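Local coordinates for protein hydrogenase maturation factor (PDB 3VTI) that is S-carbamoylated by its partner HypF and probably carries out the ATP-dependent dehydration that yields the nitrile group for [NiFe]-hydrogenase maturation, at residues E6-A9 and D10-N14; S150-I153 and G154-G157; T298-I301 and V302-P305. All blocks are in the same frame, centred on the assembly; numbering follows the deposited sequence.

Contact 1 (E6-A9 and D10-N14); sequences EVFA and DAFDN
The backbone N atoms of D10, A11 and F12 donate to E6 O, V7 O and F8 O, three successive i to i+4 bonds that close helix 4-11, the last of them 3.1 Å from F12 N to F8 O. F12 then leaves helical backbone angles. One turn apart, the rings of F8 and F12 form an edge-to-face pair, with centroids 5.0 Å apart and planes at 72°. F12 is the edge: its CD2 stands over one face of F8, displaced toward the rim, and lies 3.6 Å from F8 CD2. With CG of F8 anti to the backbone N (chi1 177°) and that of F12 anti to the carbonyl carbon (chi1 -48°), the side chains cross at about a right angle. Beyond the pair, D13 brings its CB within 3.4 Å of A9 O, and its OD1 forms a salt bridge with R18. N14 caps the following helix, its OD1 accepting from I17 N. In the second subunit, F75 packs on F8 and M93 on F12. The edge-to-face contact is a weak attraction between a slightly positive C-H of F12 and the electron-rich face of F8, within a pair of rings that also packs on the dimer partner.

Contact 2 (S150-I153 and G154-G157); sequences SGTI and GDHG
The carboxylate of D155 is met by the hydroxyl of T152 on the syn side of OD1, 25° out of the carboxylate plane, with T152 OG1 donating to D155 OD1 over 2.7 Å. The same oxygen also accepts a hydrogen bond from a water 3.0 Å from D155 OD1, and this water donates again to I153 O, 2.7 Å away, so that it ties the carboxylate to the backbone of the loop. On T152, chi1 of 54° sets OG1 between the backbone N and the carbonyl carbon, placing it within bonding distance of D155. G154 holds the N-cap position of helix 155-164 with a positive phi (97°), a conformation suited to glycine. Its backbone N is taken up by N249 OD1. K252 NZ bonds to T152 O and makes a weak, long ion pair with D155 OD1, while K230 touches the side chains of both T152 and D155. With a hydroxyl, a water and a distant ammonium around one oxygen, negative charge on D155 would probably be favoured; in this buried loop of the AIR synthase-related C-terminal domain, after strand 146-149, a hydroxyl-carboxylate bond and a water bridge link the two segments.

Contact 3 (T298-I301 and V302-P305); sequences TSRI and VDRP
I301 and D303, two residues apart on an extended chain, make the closer part of this contact. The I301 side chain reaches forward until its CD1 lies 3.4 Å from D303 OD1, with V302 O next nearest to the same methyl, at 3.9 Å from CD1. A chi1 of 59°, which puts CG1 between the backbone N and the carbonyl carbon and leaves CG2 beside the backbone N, and a chi2 of 100° together bring CD1 there. The two side chains cross at about a right angle, an aliphatic end laid against a carboxylate oxygen without any hydrogen bond.

The charged side is looser. R300 sends an extended chain from CG to NE across the path of D303, and R300 NH1 comes no nearer than 3.9 Å to D303 OD2, a long salt bridge. The carboxylate oxygen stands at the edge of the guanidinium, near its plane, and the two flat groups are 26° apart; at that distance, through one NH1-OD2 pair, the attraction is chiefly electrostatic. R300 NH2 has a further weak, long ion pair with D243, and its positive charge is therefore probably shared between two acids, with D303 lying at the exposed surface.

V302 is turned the other way and is buried. Its side chain packs on V290 and I292 of strand 290-293 and on A206 of helix 204-216, while V302 O is hydrogen-bonded to Y210 OH. Strand 299-301 is the outermost strand of its mixed sheet within this chain, running antiparallel to strand 290-293, with backbone bonds from R300 to I292 and from V302 to V290. On its other flank, I301 makes backbone hydrogen bonds to the chain of another protein, presumably HypF, before residues 302-305 pass along helix 204-216.

The three contacts are in series along the chain. Contact 2 is the loop and helix start after inner strand 146-149, and contact 3 includes the edge strand of the same sheet; their nearest atoms are about 10 Å apart, their centres 19 Å. The centre of contact 1 is 31 Å from that of contact 2 and 30 Å from that of contact 3, though its nearest atoms are about 11 Å from contact 3. Magnesium is bound by D22, D60 and D199: the F8 side chain is about 14 Å from it, that of I153 about 12 Å from the D199 side chain. Contact 1 faces the second subunit, contact 3 the partner protein, contact 2 the interior.

Contact 1 (E6-A9 and D10-N14)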
loop_
_atom_site.group_PDB
_atom_site.type_symbol
_atom_site.label_atom_id
_atom_site.label_comp_id
_atom_site.label_asym_id
_atom_site.label_seq_id
_atom_site.Cartn_x
_atom_site.Cartn_y
_atom_site.Cartn_z
ATOM N N GLU C 6 5.028 18.066 -5.306
ATOM C CA GLU C 6 5.649 19.054 -6.179
ATOM C C GLU C 6 6.140 18.416 -7.485
ATOM O O GLU C 6 5.992 19.003 -8.566
ATOM C CB GLU C 6 6.805 19.754 -5.460
ATOM C CG GLU C 6 7.305 21.008 -6.182
ATOM C CD GLU C 6 8.647 21.503 -5.677
ATOM O OE1 GLU C 6 8.979 21.246 -4.499
ATOM O OE2 GLU C 6 9.368 22.163 -6.459
ATOM N N VAL C 7 6.733 17.225 -7.374
ATOM C CA VAL C 7 7.160 16.434 -8.537
ATOM C C VAL C 7 5.938 16.047 -9.380
ATOM O O VAL C 7 5.967 16.126 -10.608
ATOM C CB VAL C 7 7.941 15.158 -8.106
ATOM C CG1 VAL C 7 8.417 14.374 -9.317
ATOM C CG2 VAL C 7 9.125 15.516 -7.211
ATOM N N PHE C 8 4.868 15.639 -8.695
ATOM C CA PHE C 8 3.579 15.333 -9.316
ATOM C C PHE C 8 3.064 16.530 -10.118
ATOM O O PHE C 8 2.710 16.395 -11.291
ATOM C CB PHE C 8 2.566 14.912 -8.234
ATOM C CG PHE C 8 1.170 14.645 -8.747
ATOM C CD1 PHE C 8 0.279 15.689 -8.985
ATOM C CD2 PHE C 8 0.733 13.342 -8.951
ATOM C CE1 PHE C 8 -1.014 15.434 -9.444
ATOM C CE2 PHE C 8 -0.552 13.081 -9.402
ATOM C CZ PHE C 8 -1.427 14.125 -9.651
ATOM N N ALA C 9 3.044 17.703 -9.487
ATOM C CA ALA C 9 2.469 18.901 -10.101
ATOM C C ALA C 9 3.261 19.413 -11.310
ATOM O O ALA C 9 2.694 20.043 -12.202
ATOM C CB ALA C 9 2.291 20.009 -9.056
ATOM N N ASP C 10 4.559 19.143 -11.337
ATOM C CA ASP C 10 5.395 19.553 -12.454
ATOM C C ASP C 10 5.142 18.700 -13.701
ATOM O O ASP C 10 5.006 19.228 -14.806
ATOM C CB ASP C 10 6.872 19.515 -12.048
ATOM C CG ASP C 10 7.816 19.474 -13.243
ATOM O OD1 ASP C 10 8.701 18.592 -13.262
ATOM O OD2 ASP C 10 7.687 20.311 -14.167
ATOM N N ALA C 11 5.065 17.387 -13.517
ATOM C CA ALA C 11 4.996 16.456 -14.645
ATOM C C ALA C 11 3.605 16.316 -15.251
ATOM O O ALA C 11 3.463 16.178 -16.471
ATOM C CB ALA C 11 5.529 15.114 -14.248
ATOM N N PHE C 12 2.582 16.343 -14.407
ATOM C CA PHE C 12 1.208 16.303 -14.897
ATOM C C PHE C 12 0.581 17.710 -14.983
ATOM O O PHE C 12 -0.641 17.867 -14.891
ATOM C CB PHE C 12 0.358 15.343 -14.051
ATOM C CG PHE C 12 1.006 13.998 -13.820
ATOM C CD1 PHE C 12 1.402 13.207 -14.898
ATOM C CD2 PHE C 12 1.227 13.531 -12.526
ATOM C CE1 PHE C 12 2.007 11.980 -14.689
ATOM C CE2 PHE C 12 1.825 12.299 -12.306
ATOM C CZ PHE C 12 2.216 11.517 -13.390
ATOM N N ASP C 13 1.431 18.721 -15.180
ATOM C CA ASP C 13 1.000 20.114 -15.219
ATOM C C ASP C 13 -0.021 20.346 -16.324
ATOM O O ASP C 13 0.237 20.054 -17.492
ATOM C CB ASP C 13 2.199 21.051 -15.404
ATOM C CG ASP C 13 1.869 22.493 -15.075
ATOM O OD1 ASP C 13 2.444 23.406 -15.704
ATOM O OD2 ASP C 13 1.027 22.721 -14.182
ATOM N N ASN C 14 -1.188 20.842 -15.919
ATOM C CA ASN C 14 -2.283 21.220 -16.812
ATOM C C ASN C 14 -3.329 22.065 -16.055
ATOM O O ASN C 14 -3.179 22.314 -14.854
ATOM C CB ASN C 14 -2.899 19.987 -17.512
ATOM C CG ASN C 14 -3.464 18.960 -16.533
ATOM O OD1 ASN C 14 -4.145 19.306 -15.573
ATOM N ND2 ASN C 14 -3.200 17.687 -16.794
#

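Contact 2 (S150-I153 and G154-G157)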
loop_
_atom_site.group_PDB
_atom_site.type_symbol
_atom_site.label_atom_id
_atom_site.label_comp_id
_atom_site.label_asym_id
_atom_site.label_seq_id
_atom_site.Cartn_x
_atom_site.Cartn_y
_atom_site.Cartn_z
ATOM N N SER C 150 -19.861 21.873 8.846
ATOM C CA SER C 150 -21.047 21.011 9.001
ATOM C C SER C 150 -21.196 20.325 10.364
ATOM O O SER C 150 -22.261 19.789 10.663
ATOM C CB SER C 150 -21.076 19.948 7.898
ATOM O OG SER C 150 -19.910 19.144 7.924
ATOM N N GLY C 151 -20.134 20.325 11.173
ATOM C CA GLY C 151 -20.161 19.686 12.492
ATOM C C GLY C 151 -18.841 19.774 13.251
ATOM O O GLY C 151 -17.960 20.560 12.895
ATOM N N THR C 152 -18.712 18.964 14.300
ATOM C CA THR C 152 -17.572 19.045 15.204
ATOM C C THR C 152 -16.254 18.757 14.495
ATOM O O THR C 152 -16.204 17.988 13.521
ATOM C CB THR C 152 -17.716 18.091 16.404
ATOM O OG1 THR C 152 -17.958 16.770 15.928
ATOM C CG2 THR C 152 -18.865 18.517 17.320
ATOM N N ILE C 153 -15.191 19.376 15.005
ATOM C CA ILE C 153 -13.876 19.352 14.377
ATOM C C ILE C 153 -12.939 18.405 15.118
ATOM O O ILE C 153 -12.834 18.464 16.349
ATOM C CB ILE C 153 -13.256 20.777 14.366
ATOM C CG1 ILE C 153 -14.149 21.753 13.585
ATOM C CG2 ILE C 153 -11.822 20.771 13.817
ATOM C CD1 ILE C 153 -14.025 23.205 14.068
ATOM N N GLY C 154 -12.265 17.537 14.362
ATOM C CA GLY C 154 -11.148 16.746 14.880
ATOM C C GLY C 154 -11.457 15.332 15.337
ATOM O O GLY C 154 -10.607 14.670 15.930
ATOM N N ASP C 155 -12.665 14.864 15.049
ATOM C CA ASP C 155 -13.105 13.540 15.458
ATOM C C ASP C 155 -12.220 12.410 14.950
ATOM O O ASP C 155 -11.618 11.677 15.745
ATOM C CB ASP C 155 -14.537 13.308 15.003
ATOM C CG ASP C 155 -15.532 13.984 15.896
ATOM O OD1 ASP C 155 -15.773 15.199 15.733
ATOM O OD2 ASP C 155 -16.069 13.286 16.772
ATOM N N HIS C 156 -12.149 12.274 13.632
ATOM C CA HIS C 156 -11.428 11.177 13.016
ATOM C C HIS C 156 -9.951 11.170 13.426
ATOM O O HIS C 156 -9.449 10.163 13.933
ATOM C CB HIS C 156 -11.563 11.237 11.501
ATOM C CG HIS C 156 -10.866 10.117 10.800
ATOM N ND1 HIS C 156 -11.455 8.888 10.597
ATOM C CD2 HIS C 156 -9.624 10.033 10.267
ATOM C CE1 HIS C 156 -10.609 8.098 9.960
ATOM N NE2 HIS C 156 -9.490 8.768 9.751
ATOM N N GLY C 157 -9.272 12.298 13.218
ATOM C CA GLY C 157 -7.877 12.458 13.603
ATOM C C GLY C 157 -7.568 11.988 15.011
ATOM O O GLY C 157 -6.613 11.234 15.230
HETATM O O HOH W 1 -14.738 17.189 17.743
#

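Contact 3 (T298-I301 and V302-P305)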
loop_
_atom_site.group_PDB
_atom_site.type_symbol
_atom_site.label_atom_id
_atom_site.label_comp_id
_atom_site.label_asym_id
_atom_site.label_seq_id
_atom_site.Cartn_x
_atom_site.Cartn_y
_atom_site.Cartn_z
ATOM N N THR C 298 -9.071 39.202 20.322
ATOM C CA THR C 298 -7.624 39.016 20.245
ATOM C C THR C 298 -7.274 38.153 19.040
ATOM O O THR C 298 -7.426 36.933 19.061
ATOM C CB THR C 298 -7.062 38.397 21.535
ATOM O OG1 THR C 298 -7.410 39.231 22.643
ATOM C CG2 THR C 298 -5.542 38.254 21.466
ATOM N N SER C 299 -6.800 38.809 17.991
ATOM C CA SER C 299 -6.519 38.151 16.728
ATOM C C SER C 299 -5.116 37.531 16.702
ATOM O O SER C 299 -4.160 38.109 17.224
ATOM C CB SER C 299 -6.685 39.157 15.588
ATOM O OG SER C 299 -6.805 38.505 14.341
ATOM N N ARG C 300 -5.011 36.342 16.112
ATOM C CA ARG C 300 -3.719 35.709 15.835
ATOM C C ARG C 300 -3.811 34.836 14.582
ATOM O O ARG C 300 -4.885 34.330 14.246
ATOM C CB ARG C 300 -3.210 34.898 17.036
ATOM C CG ARG C 300 -4.111 33.745 17.444
ATOM C CD ARG C 300 -3.419 32.785 18.396
ATOM N NE ARG C 300 -4.172 31.535 18.513
ATOM C CZ ARG C 300 -3.913 30.427 17.819
ATOM N NH1 ARG C 300 -2.901 30.390 16.954
ATOM N NH2 ARG C 300 -4.666 29.345 17.997
ATOM N N ILE C 301 -2.687 34.680 13.885
ATOM C CA ILE C 301 -2.635 33.849 12.680
ATOM C C ILE C 301 -2.786 32.373 13.033
ATOM O O ILE C 301 -2.278 31.907 14.058
ATOM C CB ILE C 301 -1.336 34.069 11.836
ATOM C CG1 ILE C 301 -0.066 33.767 12.646
ATOM C CG2 ILE C 301 -1.288 35.479 11.258
ATOM C CD1 ILE C 301 0.549 32.394 12.375
ATOM N N VAL C 302 -3.509 31.649 12.190
ATOM C CA VAL C 302 -3.617 30.211 12.328
ATOM C C VAL C 302 -2.344 29.608 11.752
ATOM O O VAL C 302 -1.957 29.929 10.631
ATOM C CB VAL C 302 -4.861 29.668 11.595
ATOM C CG1 VAL C 302 -4.927 28.150 11.693
ATOM C CG2 VAL C 302 -6.134 30.308 12.157
ATOM N N ASP C 303 -1.681 28.762 12.535
ATOM C CA ASP C 303 -0.449 28.110 12.099
ATOM C C ASP C 303 -0.754 26.952 11.156
ATOM O O ASP C 303 -1.772 26.275 11.312
ATOM C CB ASP C 303 0.356 27.631 13.309
ATOM C CG ASP C 303 0.830 28.787 14.191
ATOM O OD1 ASP C 303 1.720 29.554 13.760
ATOM O OD2 ASP C 303 0.312 28.931 15.319
ATOM N N ARG C 304 0.120 26.739 10.174
ATOM C CA ARG C 304 -0.055 25.647 9.214
ATOM C C ARG C 304 0.564 24.322 9.705
ATOM O O ARG C 304 1.714 24.312 10.149
ATOM C CB ARG C 304 0.497 26.043 7.840
ATOM C CG ARG C 304 0.044 25.120 6.715
ATOM C CD ARG C 304 0.782 25.374 5.414
ATOM N NE ARG C 304 0.079 26.326 4.553
ATOM C CZ ARG C 304 0.245 26.411 3.231
ATOM N NH1 ARG C 304 1.092 25.595 2.604
ATOM N NH2 ARG C 304 -0.437 27.312 2.529
ATOM N N PRO C 305 -0.204 23.207 9.634
ATOM C CA PRO C 305 0.249 21.854 10.040
ATOM C C PRO C 305 1.577 21.406 9.407
ATOM O O PRO C 305 2.569 21.140 10.098
ATOM C CB PRO C 305 -0.888 20.935 9.558
ATOM C CG PRO C 305 -2.097 21.802 9.513
ATOM C CD PRO C 305 -1.628 23.213 9.234
#